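Local coordinates for pyruvate carboxylase n-terminal domain (Aquifex aeolicus, PDB 1ULZ), which is the biotin carboxylase subunit of a pyruvate carboxylase, a two-chain protein here, combining Rossmann-like, ATP-grasp and biotin carboxylase C-terminal regions, at residues 10-15 and 385-390; 34-39 and 379-384; 60-65 and 91-96; 361-366 and 399-404. The protein carries 1 engineered substitution. All coordinates share one frame; numbering follows the deposited sequence.

Interaction 1: residues 10-15 and 385-390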
loop_
_atom_site.group_PDB
_atom_site.type_symbol
_atom_site.label_atom_id
_atom_site.label_comp_id
_atom_site.label_asym_id
_atom_site.label_seq_id
_atom_site.Cartn_x
_atom_site.Cartn_y
_atom_site.Cartn_z
ATOM N N ARG A 10 -6.598 6.706 20.722
ATOM C CA ARG A 10 -7.138 7.673 19.774
ATOM C C ARG A 10 -6.204 7.864 18.584
ATOM O O ARG A 10 -5.262 7.096 18.385
ATOM C CB ARG A 10 -7.299 9.015 20.489
ATOM C CG ARG A 10 -6.014 9.441 21.205
ATOM C CD ARG A 10 -6.073 10.873 21.728
ATOM N NE ARG A 10 -6.131 11.855 20.651
ATOM C CZ ARG A 10 -5.143 12.086 19.791
ATOM N NH1 ARG A 10 -4.009 11.406 19.879
ATOM N NH2 ARG A 10 -5.288 12.997 18.839
ATOM N N GLY A 11 -6.471 8.909 17.808
ATOM C CA GLY A 11 -5.634 9.226 16.668
ATOM C C GLY A 11 -5.443 8.119 15.654
ATOM O O GLY A 11 -6.315 7.262 15.481
ATOM N N GLU A 12 -4.291 8.135 14.985
ATOM C CA GLU A 12 -3.992 7.143 13.960
ATOM C C GLU A 12 -3.948 5.710 14.482
ATOM O O GLU A 12 -4.395 4.799 13.795
ATOM C CB GLU A 12 -2.676 7.485 13.244
ATOM C CG GLU A 12 -1.401 7.284 14.059
ATOM C CD GLU A 12 -0.907 5.851 14.049
ATOM O OE1 GLU A 12 -1.400 5.052 13.236
ATOM O OE2 GLU A 12 -0.012 5.520 14.846
ATOM N N ILE A 13 -3.425 5.499 15.691
ATOM C CA ILE A 13 -3.360 4.139 16.207
ATOM C C ILE A 13 -4.749 3.549 16.462
ATOM O O ILE A 13 -4.959 2.355 16.251
ATOM C CB ILE A 13 -2.498 4.034 17.492
ATOM C CG1 ILE A 13 -2.148 2.565 17.739
ATOM C CG2 ILE A 13 -3.241 4.595 18.695
ATOM C CD1 ILE A 13 -1.400 1.909 16.590
ATOM N N ALA A 14 -5.704 4.371 16.891
ATOM C CA ALA A 14 -7.059 3.869 17.125
ATOM C C ALA A 14 -7.653 3.397 15.799
ATOM O O ALA A 14 -8.367 2.397 15.750
ATOM C CB ALA A 14 -7.942 4.952 17.740
ATOM N N VAL A 15 -7.346 4.125 14.729
ATOM C CA VAL A 15 -7.821 3.780 13.390
ATOM C C VAL A 15 -7.184 2.463 12.947
ATOM O O VAL A 15 -7.859 1.594 12.403
ATOM C CB VAL A 15 -7.466 4.891 12.371
ATOM C CG1 VAL A 15 -7.732 4.404 10.953
ATOM C CG2 VAL A 15 -8.290 6.145 12.660
ATOM N N ILE A 385 0.201 14.010 12.282
ATOM C CA ILE A 385 -0.881 14.147 11.318
ATOM C C ILE A 385 -1.035 12.817 10.584
ATOM O O ILE A 385 -2.144 12.327 10.387
ATOM C CB ILE A 385 -0.578 15.237 10.274
ATOM C CG1 ILE A 385 -0.383 16.584 10.970
ATOM C CG2 ILE A 385 -1.713 15.307 9.249
ATOM C CD1 ILE A 385 0.066 17.677 10.038
ATOM N N ALA A 386 0.092 12.235 10.185
ATOM C CA ALA A 386 0.083 10.966 9.471
ATOM C C ALA A 386 1.443 10.281 9.494
ATOM O O ALA A 386 2.452 10.884 9.844
ATOM C CB ALA A 386 -0.346 11.190 8.021
ATOM N N LYS A 387 1.450 9.005 9.130
ATOM C CA LYS A 387 2.679 8.234 9.040
ATOM C C LYS A 387 2.755 7.733 7.607
ATOM O O LYS A 387 1.939 6.912 7.187
ATOM C CB LYS A 387 2.672 7.044 10.001
ATOM C CG LYS A 387 2.716 7.431 11.466
ATOM C CD LYS A 387 2.919 6.220 12.362
ATOM C CE LYS A 387 1.813 5.196 12.194
ATOM N NZ LYS A 387 1.845 4.176 13.278
ATOM N N LEU A 388 3.723 8.248 6.859
ATOM C CA LEU A 388 3.919 7.857 5.467
ATOM C C LEU A 388 4.997 6.780 5.383
ATOM O O LEU A 388 6.123 6.980 5.839
ATOM C CB LEU A 388 4.335 9.072 4.638
ATOM C CG LEU A 388 4.642 8.829 3.161
ATOM C CD1 LEU A 388 3.398 8.303 2.438
ATOM C CD2 LEU A 388 5.125 10.130 2.539
ATOM N N ILE A 389 4.642 5.638 4.804
ATOM C CA ILE A 389 5.567 4.520 4.670
ATOM C C ILE A 389 5.691 4.079 3.212
ATOM O O ILE A 389 4.685 3.890 2.528
ATOM C CB ILE A 389 5.090 3.305 5.506
ATOM C CG1 ILE A 389 4.830 3.727 6.951
ATOM C CG2 ILE A 389 6.132 2.191 5.459
ATOM C CD1 ILE A 389 3.375 3.903 7.276
ATOM N N THR A 390 6.926 3.921 2.742
ATOM C CA THR A 390 7.171 3.487 1.370
ATOM C C THR A 390 8.049 2.238 1.338
ATOM O O THR A 390 8.983 2.101 2.133
ATOM C CB THR A 390 7.869 4.587 0.524
ATOM O OG1 THR A 390 9.120 4.950 1.129
ATOM C CG2 THR A 390 6.974 5.816 0.401
HETATM O O HOH W 1 -0.511 2.554 12.458
#

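Interaction 2: residues 34-39 and 379-384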
loop_
_atom_site.group_PDB
_atom_site.type_symbol
_atom_site.label_atom_id
_atom_site.label_comp_id
_atom_site.label_asym_id
_atom_site.label_seq_id
_atom_site.Cartn_x
_atom_site.Cartn_y
_atom_site.Cartn_z
ATOM N N GLU A 34 -14.588 15.330 24.518
ATOM C CA GLU A 34 -15.439 16.225 23.747
ATOM C C GLU A 34 -14.667 17.035 22.707
ATOM O O GLU A 34 -15.188 17.319 21.632
ATOM C CB GLU A 34 -16.195 17.167 24.691
ATOM C CG GLU A 34 -17.061 18.196 23.988
ATOM C CD GLU A 34 -16.285 19.449 23.613
ATOM O OE1 GLU A 34 -16.703 20.127 22.655
ATOM O OE2 GLU A 34 -15.270 19.760 24.280
ATOM N N VAL A 35 -13.431 17.404 23.031
ATOM C CA VAL A 35 -12.595 18.188 22.121
ATOM C C VAL A 35 -12.279 17.468 20.807
ATOM O O VAL A 35 -11.757 18.077 19.866
ATOM C CB VAL A 35 -11.265 18.573 22.787
ATOM C CG1 VAL A 35 -11.530 19.427 24.026
ATOM C CG2 VAL A 35 -10.488 17.323 23.147
ATOM N N GLU A 36 -12.581 16.174 20.742
ATOM C CA GLU A 36 -12.341 15.400 19.529
ATOM C C GLU A 36 -13.590 14.620 19.160
ATOM O O GLU A 36 -13.503 13.481 18.707
ATOM C CB GLU A 36 -11.170 14.427 19.714
ATOM C CG GLU A 36 -9.805 15.091 19.748
ATOM C CD GLU A 36 -8.663 14.097 19.627
ATOM O OE1 GLU A 36 -7.734 14.366 18.841
ATOM O OE2 GLU A 36 -8.684 13.054 20.314
ATOM N N SER A 37 -14.751 15.239 19.354
ATOM C CA SER A 37 -16.012 14.585 19.037
ATOM C C SER A 37 -16.147 14.258 17.553
ATOM O O SER A 37 -17.006 13.464 17.176
ATOM C CB SER A 37 -17.197 15.450 19.481
ATOM O OG SER A 37 -17.184 16.723 18.863
ATOM N N THR A 38 -15.310 14.870 16.717
ATOM C CA THR A 38 -15.359 14.611 15.281
ATOM C C THR A 38 -14.136 13.831 14.807
ATOM O O THR A 38 -13.880 13.738 13.610
ATOM C CB THR A 38 -15.458 15.931 14.445
ATOM O OG1 THR A 38 -14.320 16.766 14.707
ATOM C CG2 THR A 38 -16.722 16.692 14.800
ATOM N N ALA A 39 -13.381 13.272 15.747
ATOM C CA ALA A 39 -12.190 12.504 15.401
ATOM C C ALA A 39 -12.552 11.311 14.524
ATOM O O ALA A 39 -13.678 10.817 14.562
ATOM C CB ALA A 39 -11.486 12.031 16.667
ATOM N N PRO A 379 -3.702 21.143 21.678
ATOM C CA PRO A 379 -2.483 21.164 22.491
ATOM C C PRO A 379 -2.445 20.060 23.549
ATOM O O PRO A 379 -1.498 19.977 24.334
ATOM C CB PRO A 379 -2.528 22.547 23.119
ATOM C CG PRO A 379 -3.996 22.699 23.398
ATOM C CD PRO A 379 -4.649 22.182 22.125
ATOM N N TYR A 380 -3.466 19.208 23.553
ATOM C CA TYR A 380 -3.567 18.129 24.533
ATOM C C TYR A 380 -2.845 16.827 24.181
ATOM O O TYR A 380 -2.342 16.134 25.070
ATOM C CB TYR A 380 -5.040 17.823 24.783
ATOM C CG TYR A 380 -5.863 19.061 25.033
ATOM C CD1 TYR A 380 -6.945 19.373 24.222
ATOM C CD2 TYR A 380 -5.544 19.931 26.068
ATOM C CE1 TYR A 380 -7.687 20.521 24.433
ATOM C CE2 TYR A 380 -6.279 21.083 26.286
ATOM C CZ TYR A 380 -7.348 21.372 25.468
ATOM O OH TYR A 380 -8.079 22.523 25.679
ATOM N N TYR A 381 -2.802 16.491 22.894
ATOM C CA TYR A 381 -2.164 15.253 22.445
ATOM C C TYR A 381 -1.010 15.517 21.484
ATOM O O TYR A 381 -0.670 16.672 21.217
ATOM C CB TYR A 381 -3.198 14.361 21.753
ATOM C CG TYR A 381 -4.527 14.300 22.472
ATOM C CD1 TYR A 381 -5.645 14.943 21.959
ATOM C CD2 TYR A 381 -4.658 13.603 23.669
ATOM C CE1 TYR A 381 -6.864 14.893 22.618
ATOM C CE2 TYR A 381 -5.868 13.549 24.335
ATOM C CZ TYR A 381 -6.966 14.193 23.806
ATOM O OH TYR A 381 -8.171 14.129 24.463
ATOM N N ASP A 382 -0.427 14.445 20.949
ATOM C CA ASP A 382 0.697 14.572 20.022
ATOM C C ASP A 382 0.337 15.386 18.778
ATOM O O ASP A 382 -0.838 15.604 18.468
ATOM C CB ASP A 382 1.211 13.188 19.605
ATOM C CG ASP A 382 0.198 12.412 18.786
ATOM O OD1 ASP A 382 -0.244 11.337 19.248
ATOM O OD2 ASP A 382 -0.157 12.875 17.678
ATOM N N SER A 383 1.362 15.829 18.063
ATOM C CA SER A 383 1.165 16.633 16.866
ATOM C C SER A 383 1.211 15.839 15.560
ATOM O O SER A 383 1.297 16.422 14.481
ATOM C CB SER A 383 2.222 17.733 16.832
ATOM O OG SER A 383 3.514 17.173 17.004
ATOM N N MET A 384 1.139 14.515 15.656
ATOM C CA MET A 384 1.184 13.657 14.476
ATOM C C MET A 384 -0.041 13.830 13.576
ATOM O O MET A 384 -1.178 13.819 14.047
ATOM C CB MET A 384 1.300 12.189 14.907
ATOM C CG MET A 384 1.554 11.193 13.768
ATOM S SD MET A 384 1.783 9.482 14.388
ATOM C CE MET A 384 3.262 9.718 15.415
HETATM O O HOH W 2 -9.973 12.788 22.524
#

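Interaction 3: residues 60-65 and 91-96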
loop_
_atom_site.group_PDB
_atom_site.type_symbol
_atom_site.label_atom_id
_atom_site.label_comp_id
_atom_site.label_asym_id
_atom_site.label_seq_id
_atom_site.Cartn_x
_atom_site.Cartn_y
_atom_site.Cartn_z
ATOM N N LEU A 60 -6.837 7.944 30.550
ATOM C CA LEU A 60 -6.033 7.473 31.676
ATOM C C LEU A 60 -6.808 7.022 32.900
ATOM O O LEU A 60 -6.211 6.552 33.871
ATOM C CB LEU A 60 -5.031 8.551 32.102
ATOM C CG LEU A 60 -3.997 8.999 31.065
ATOM C CD1 LEU A 60 -3.120 10.089 31.666
ATOM C CD2 LEU A 60 -3.145 7.805 30.627
ATOM N N ASN A 61 -8.128 7.166 32.877
ATOM C CA ASN A 61 -8.920 6.752 34.024
ATOM C C ASN A 61 -9.179 5.256 33.934
ATOM O O ASN A 61 -10.112 4.803 33.270
ATOM C CB ASN A 61 -10.241 7.519 34.078
ATOM C CG ASN A 61 -10.921 7.390 35.424
ATOM O OD1 ASN A 61 -11.183 6.282 35.887
ATOM N ND2 ASN A 61 -11.201 8.523 36.064
ATOM N N LYS A 62 -8.331 4.498 34.617
ATOM C CA LYS A 62 -8.399 3.043 34.621
ATOM C C LYS A 62 -9.760 2.413 34.938
ATOM O O LYS A 62 -10.257 1.574 34.181
ATOM C CB LYS A 62 -7.342 2.489 35.587
ATOM C CG LYS A 62 -5.908 2.810 35.189
ATOM C CD LYS A 62 -4.897 2.076 36.071
ATOM C CE LYS A 62 -4.994 2.517 37.523
ATOM N NZ LYS A 62 -4.608 3.953 37.671
ATOM N N GLN A 63 -10.365 2.818 36.047
ATOM C CA GLN A 63 -11.644 2.245 36.450
ATOM C C GLN A 63 -12.820 2.607 35.549
ATOM O O GLN A 63 -13.667 1.764 35.264
ATOM C CB GLN A 63 -11.962 2.640 37.893
ATOM C CG GLN A 63 -13.149 1.900 38.455
ATOM C CD GLN A 63 -12.943 0.400 38.410
ATOM O OE1 GLN A 63 -11.909 -0.100 38.853
ATOM N NE2 GLN A 63 -13.926 -0.327 37.882
ATOM N N ARG A 64 -12.887 3.855 35.103
ATOM C CA ARG A 64 -13.989 4.263 34.234
ATOM C C ARG A 64 -13.983 3.457 32.937
ATOM O O ARG A 64 -15.034 3.029 32.449
ATOM C CB ARG A 64 -13.895 5.753 33.897
ATOM C CG ARG A 64 -15.084 6.245 33.095
ATOM C CD ARG A 64 -14.971 7.713 32.723
ATOM N NE ARG A 64 -15.070 8.589 33.884
ATOM C CZ ARG A 64 -14.121 9.444 34.249
ATOM N NH1 ARG A 64 -14.288 10.211 35.321
ATOM N NH2 ARG A 64 -13.002 9.529 33.539
ATOM N N ILE A 65 -12.791 3.250 32.389
ATOM C CA ILE A 65 -12.643 2.507 31.145
ATOM C C ILE A 65 -13.022 1.041 31.330
ATOM O O ILE A 65 -13.709 0.458 30.487
ATOM C CB ILE A 65 -11.202 2.648 30.604
ATOM C CG1 ILE A 65 -11.002 4.077 30.084
ATOM C CG2 ILE A 65 -10.944 1.626 29.499
ATOM C CD1 ILE A 65 -9.569 4.435 29.773
ATOM N N ALA A 91 -3.459 -3.341 33.380
ATOM C CA ALA A 91 -3.479 -4.687 32.823
ATOM C C ALA A 91 -3.968 -5.680 33.880
ATOM O O ALA A 91 -4.750 -6.582 33.582
ATOM C CB ALA A 91 -2.085 -5.073 32.338
ATOM N N LYS A 92 -3.510 -5.500 35.116
ATOM C CA LYS A 92 -3.908 -6.376 36.218
ATOM C C LYS A 92 -5.410 -6.221 36.475
ATOM O O LYS A 92 -6.146 -7.207 36.575
ATOM C CB LYS A 92 -3.108 -6.019 37.475
ATOM C CG LYS A 92 -3.363 -6.890 38.698
ATOM C CD LYS A 92 -2.420 -6.485 39.835
ATOM C CE LYS A 92 -2.673 -7.274 41.126
ATOM N NZ LYS A 92 -4.023 -6.987 41.703
ATOM N N MET A 93 -5.864 -4.975 36.564
ATOM C CA MET A 93 -7.276 -4.705 36.796
ATOM C C MET A 93 -8.156 -5.340 35.713
ATOM O O MET A 93 -9.215 -5.894 36.013
ATOM C CB MET A 93 -7.505 -3.194 36.871
ATOM C CG MET A 93 -6.936 -2.550 38.128
ATOM S SD MET A 93 -6.789 -0.746 38.007
ATOM C CE MET A 93 -8.532 -0.258 37.994
ATOM N N CYS A 94 -7.716 -5.275 34.457
ATOM C CA CYS A 94 -8.480 -5.866 33.361
ATOM C C CYS A 94 -8.669 -7.364 33.588
ATOM O O CYS A 94 -9.778 -7.891 33.467
ATOM C CB CYS A 94 -7.762 -5.648 32.023
ATOM S SG CYS A 94 -7.930 -3.984 31.330
ATOM N N GLU A 95 -7.571 -8.045 33.907
ATOM C CA GLU A 95 -7.604 -9.484 34.148
ATOM C C GLU A 95 -8.606 -9.815 35.251
ATOM O O GLU A 95 -9.490 -10.644 35.068
ATOM C CB GLU A 95 -6.217 -9.990 34.556
ATOM C CG GLU A 95 -6.123 -11.503 34.673
ATOM C CD GLU A 95 -4.784 -11.969 35.228
ATOM O OE1 GLU A 95 -4.577 -11.872 36.459
ATOM O OE2 GLU A 95 -3.935 -12.423 34.429
ATOM N N GLU A 96 -8.468 -9.147 36.391
ATOM C CA GLU A 96 -9.346 -9.372 37.534
ATOM C C GLU A 96 -10.816 -9.125 37.213
ATOM O O GLU A 96 -11.699 -9.730 37.819
ATOM C CB GLU A 96 -8.895 -8.485 38.699
ATOM C CG GLU A 96 -7.407 -8.649 38.997
ATOM C CD GLU A 96 -6.911 -7.783 40.136
ATOM O OE1 GLU A 96 -7.311 -6.596 40.215
ATOM O OE2 GLU A 96 -6.098 -8.284 40.946
#

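Interaction 4: residues 361-366 and 399-404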
loop_
_atom_site.group_PDB
_atom_site.type_symbol
_atom_site.label_atom_id
_atom_site.label_comp_id
_atom_site.label_asym_id
_atom_site.label_seq_id
_atom_site.Cartn_x
_atom_site.Cartn_y
_atom_site.Cartn_z
ATOM N N GLY A 361 -0.647 8.250 -3.070
ATOM C CA GLY A 361 -0.914 6.829 -3.172
ATOM C C GLY A 361 -0.253 6.232 -4.405
ATOM O O GLY A 361 0.102 6.944 -5.347
ATOM N N GLY A 362 -0.082 4.916 -4.396
ATOM C CA GLY A 362 0.538 4.247 -5.520
ATOM C C GLY A 362 1.254 2.984 -5.094
ATOM O O GLY A 362 1.164 2.564 -3.938
ATOM N N PHE A 363 1.964 2.383 -6.041
ATOM C CA PHE A 363 2.729 1.162 -5.818
ATOM C C PHE A 363 3.777 1.385 -4.713
ATOM O O PHE A 363 4.588 2.310 -4.793
ATOM C CB PHE A 363 3.406 0.768 -7.138
ATOM C CG PHE A 363 4.206 -0.508 -7.075
ATOM C CD1 PHE A 363 5.305 -0.623 -6.238
ATOM C CD2 PHE A 363 3.884 -1.577 -7.898
ATOM C CE1 PHE A 363 6.069 -1.778 -6.224
ATOM C CE2 PHE A 363 4.643 -2.734 -7.890
ATOM C CZ PHE A 363 5.735 -2.837 -7.055
ATOM N N GLY A 364 3.742 0.539 -3.685
ATOM C CA GLY A 364 4.698 0.640 -2.593
ATOM C C GLY A 364 4.462 1.757 -1.590
ATOM O O GLY A 364 5.332 2.058 -0.773
ATOM N N ILE A 365 3.286 2.372 -1.641
ATOM C CA ILE A 365 2.970 3.464 -0.733
ATOM C C ILE A 365 1.856 3.095 0.235
ATOM O O ILE A 365 0.809 2.591 -0.172
ATOM C CB ILE A 365 2.537 4.731 -1.511
ATOM C CG1 ILE A 365 3.697 5.235 -2.373
ATOM C CG2 ILE A 365 2.060 5.812 -0.536
ATOM C CD1 ILE A 365 3.326 6.427 -3.220
ATOM N N ARG A 366 2.091 3.358 1.517
ATOM C CA ARG A 366 1.117 3.077 2.563
ATOM C C ARG A 366 0.969 4.298 3.464
ATOM O O ARG A 366 1.959 4.938 3.833
ATOM C CB ARG A 366 1.564 1.871 3.394
ATOM C CG ARG A 366 0.683 1.580 4.608
ATOM C CD ARG A 366 1.153 0.329 5.336
ATOM N NE ARG A 366 0.470 0.153 6.614
ATOM C CZ ARG A 366 0.713 -0.836 7.468
ATOM N NH1 ARG A 366 1.632 -1.752 7.186
ATOM N NH2 ARG A 366 0.031 -0.910 8.603
ATOM N N VAL A 399 14.266 5.251 -1.001
ATOM C CA VAL A 399 14.525 6.655 -0.708
ATOM C C VAL A 399 13.822 7.541 -1.735
ATOM O O VAL A 399 13.141 8.502 -1.378
ATOM C CB VAL A 399 16.040 6.963 -0.736
ATOM C CG1 VAL A 399 16.278 8.454 -0.528
ATOM C CG2 VAL A 399 16.753 6.147 0.346
ATOM N N GLU A 400 13.992 7.213 -3.013
ATOM C CA GLU A 400 13.368 7.983 -4.081
ATOM C C GLU A 400 11.849 7.876 -4.039
ATOM O O GLU A 400 11.154 8.843 -4.351
ATOM C CB GLU A 400 13.900 7.533 -5.446
ATOM C CG GLU A 400 15.382 7.840 -5.639
ATOM C CD GLU A 400 15.726 9.303 -5.366
ATOM O OE1 GLU A 400 16.760 9.558 -4.708
ATOM O OE2 GLU A 400 14.973 10.201 -5.808
ATOM N N ARG A 401 11.326 6.713 -3.652
ATOM C CA ARG A 401 9.874 6.560 -3.564
ATOM C C ARG A 401 9.342 7.470 -2.461
ATOM O O ARG A 401 8.323 8.136 -2.639
ATOM C CB ARG A 401 9.474 5.120 -3.252
ATOM C CG ARG A 401 7.959 4.910 -3.184
ATOM C CD ARG A 401 7.455 4.114 -4.398
ATOM N NE ARG A 401 7.747 2.701 -4.247
ATOM C CZ ARG A 401 7.836 1.821 -5.239
ATOM N NH1 ARG A 401 8.108 0.558 -4.948
ATOM N NH2 ARG A 401 7.672 2.190 -6.505
ATOM N N MET A 402 10.035 7.497 -1.323
ATOM C CA MET A 402 9.615 8.341 -0.211
ATOM C C MET A 402 9.618 9.817 -0.614
ATOM O O MET A 402 8.634 10.520 -0.408
ATOM C CB MET A 402 10.529 8.135 0.999
ATOM C CG MET A 402 10.154 8.975 2.212
ATOM S SD MET A 402 8.442 8.706 2.755
ATOM C CE MET A 402 8.632 7.349 3.867
ATOM N N ARG A 403 10.719 10.285 -1.198
ATOM C CA ARG A 403 10.809 11.685 -1.611
ATOM C C ARG A 403 9.695 12.070 -2.587
ATOM O O ARG A 403 9.116 13.151 -2.475
ATOM C CB ARG A 403 12.173 11.983 -2.242
ATOM C CG ARG A 403 12.322 13.439 -2.666
ATOM C CD ARG A 403 13.772 13.832 -2.874
ATOM N NE ARG A 403 14.376 13.218 -4.054
ATOM C CZ ARG A 403 14.248 13.690 -5.290
ATOM N NH1 ARG A 403 13.535 14.786 -5.517
ATOM N NH2 ARG A 403 14.848 13.073 -6.302
ATOM N N ALA A 404 9.393 11.177 -3.530
ATOM C CA ALA A 404 8.344 11.419 -4.522
ATOM C C ALA A 404 6.971 11.490 -3.852
ATOM O O ALA A 404 6.124 12.284 -4.241
ATOM C CB ALA A 404 8.357 10.321 -5.593
#

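Interaction 1: residues 10-15 and 385-390
E12, in the first turn of helix 11-24, and K387, in strand 384-392, join through a buried salt bridge that carries nearly all of this contact. The E12 side chain leaves the helix with CB directed toward the strand. CG lies between the backbone N and the carbonyl carbon (chi1 71°), the crowded position, and packs against the sulfur of M384. A second bend at chi2 (83°) brings the carboxylate to the lysine tip; the two side chains cross at roughly a right angle. CD of E12 then faces the ammonium, 3.3 Å from K387 NZ. The two oxygens divide the work. OE2 of E12 accepts a hydrogen bond from the ammonium, 2.8 Å from K387 NZ, a donor that sits above the carboxylate, 46° out of its plane, while the same oxygen is also bonded to the hydroxyl of Y81. OE1 of E12 instead takes a hydrogen bond from a water at 2.8 Å, and that water accepts from K387 NZ at 3.0 Å. Direct and water-mediated links thus close a small ring of carboxylate, ammonium and water. The ammonium is gripped further by the carbonyl oxygen of V294, a third partner that limits how NZ can swing. Beside this site the strand carries a classic beta bulge, in which I385 and A386 both face I338. The arrangement is an interdomain salt bridge, joining the helix that follows the first strand of the Rossmann-like region to a strand of the large antiparallel sheet in the C-terminal region.

Interaction 2: residues 34-39 and 379-384
E36 and Y381 are brought together by matching first torsions: each CG stands beside its own backbone N, opposite the carbonyl carbon (chi1 -73° for E36 and -43° for Y381). Beyond CG the glutamate runs extended, and its carboxylate slants against the CD1-CE1 side of the phenol, the two planes 28° apart. The nearest approach is 3.5 Å from E36 OE2 to Y381 CE1. This is contact without a direct hydrogen bond; the polar ends are joined by a water that donates to E36 OE2 at 2.6 Å and to Y381 OH at 3.0 Å. The tyrosine hydroxyl is bonded to the carbonyl of P55 as well. R10 completes the cluster, forming a salt bridge to E36 OE1 and a cation-pi contact with the Y381 ring. The opposite face of that ring is taken by Y380, whose CB lies 4.0 Å above the plane of the Y381 ring, over its centre. V35 spreads its two methyls between the tyrosines: CG1 of V35 touches Y380 CE1 at 4.0 Å, and CG2 of V35 lies 4.2 Å from Y381 OH. Past the tyrosines, OD2 of D382 accepts from the backbone N of M384 at 2.9 Å, an Asx turn that shapes the chain just as it enters strand 384-392. On the other side, a type I beta turn from E36 to A39 leads to the N-cap of helix 40-44. The contact is a loop-to-loop junction at the surface, joining a strand-helix connection of the Rossmann-like region to the loop between two strands of the C-terminal region.

Interaction 3: residues 60-65 and 91-96
The amide of Q63 is met by M93 at its oxygen end rather than over either face: the methyl CE of M93 lies 3.5 Å from Q63 OE1, displaced out of the amide plane. This is helix-against-helix packing within the Rossmann-like region, between the start of helix 62-71 and the last turns of helix 88-96, two helices whose I65 and C94 both touch I77 of the intervening strand 76-78. The other flat group, the amide of N61, works within its own helix end. As N-cap residue, N61 uses OD1 to accept a hydrogen bond from the backbone N of R64, 3.1 Å away, with the donor above the carbonyl plane, 36° out of it, while its ND2 is bonded to D57. The Q63 amide is held from its nitrogen side by N67, one turn further along. M93 reaches across with CG beside its backbone N (chi1 -71°) and a bend at chi3 that turns the methyl back toward K62 and Q63. The lysine and methionine chains cross at about a right angle, and the sulfur rests against CD and CE of K62. Close by, F90 packs on both K62 and I65, extending the apolar patch. Along the second helix, K92 NZ makes a salt bridge with E96 OE2 at 2.6 Å. Across the seam, K62 CE sits 3.8 Å from M93 SD, and K62 CB the same 3.8 Å from M93 CE.

Interaction 4: residues 361-366 and 399-404
A type II beta turn from G362 to I365, leading into strand 365-369, outermost within this chain in the large antiparallel sheet, packs against R401 of helix 395-407. The arginine guanidinium is the centre of the contact. Carbonyl oxygen F363 O lies over one of its faces, 3.1 Å above the plane and offset toward the rim. Although R401 NE is 3.2 Å from F363 O, the angle is too poor for a hydrogen bond. NH1 of R401 also lies at the edge of the phenyl ring, near its plane, 3.3 Å from F363 CD1; ring and guanidinium planes stand 46° apart. Bends at chi2 (108°) and chi3 bring the group there, and its aliphatic part runs by I365, where R401 CG is 4.4 Å from I365 CG1. The polar ends are satisfied beyond the turn: NH1 is hydrogen-bonded to W391 O, and NH2 makes a salt bridge with E23 of the second subunit. Along the helix, R403 NH2 makes a salt bridge with E400 OE2 at 2.9 Å, on its syn lone pair. Most of the contact lies at the subunit interface, where G361 O accepts from R19 of the second subunit. Within its own chain, G364 bonds through its backbone to W391 of the adjoining strand 384-392, and on that strand R401 rests against T390 and A392, while helix 418-426 packs on M402 and R403.

In the fold
From the N terminus, residues 10-15 open the longest loop, which interaction 1 closes at 385-390. Nested inside it, interaction 2 spans from 34-39 to 379-384, and within both lies interaction 3, a short closure between neighbouring helices of the Rossmann-like region. Interaction 4 begins at 361-366, inside the first two loops, and ends at 399-404, beyond them, so it crosses both; interaction 3 has closed well before. Interactions 1 and 2 adjoin, and together join the N-terminal and C-terminal regions. Interaction 1 also meets interaction 4 through neighbouring strands 384-392 and 365-369, whereas interactions 3 and 4 lie about 40 Å apart between centres.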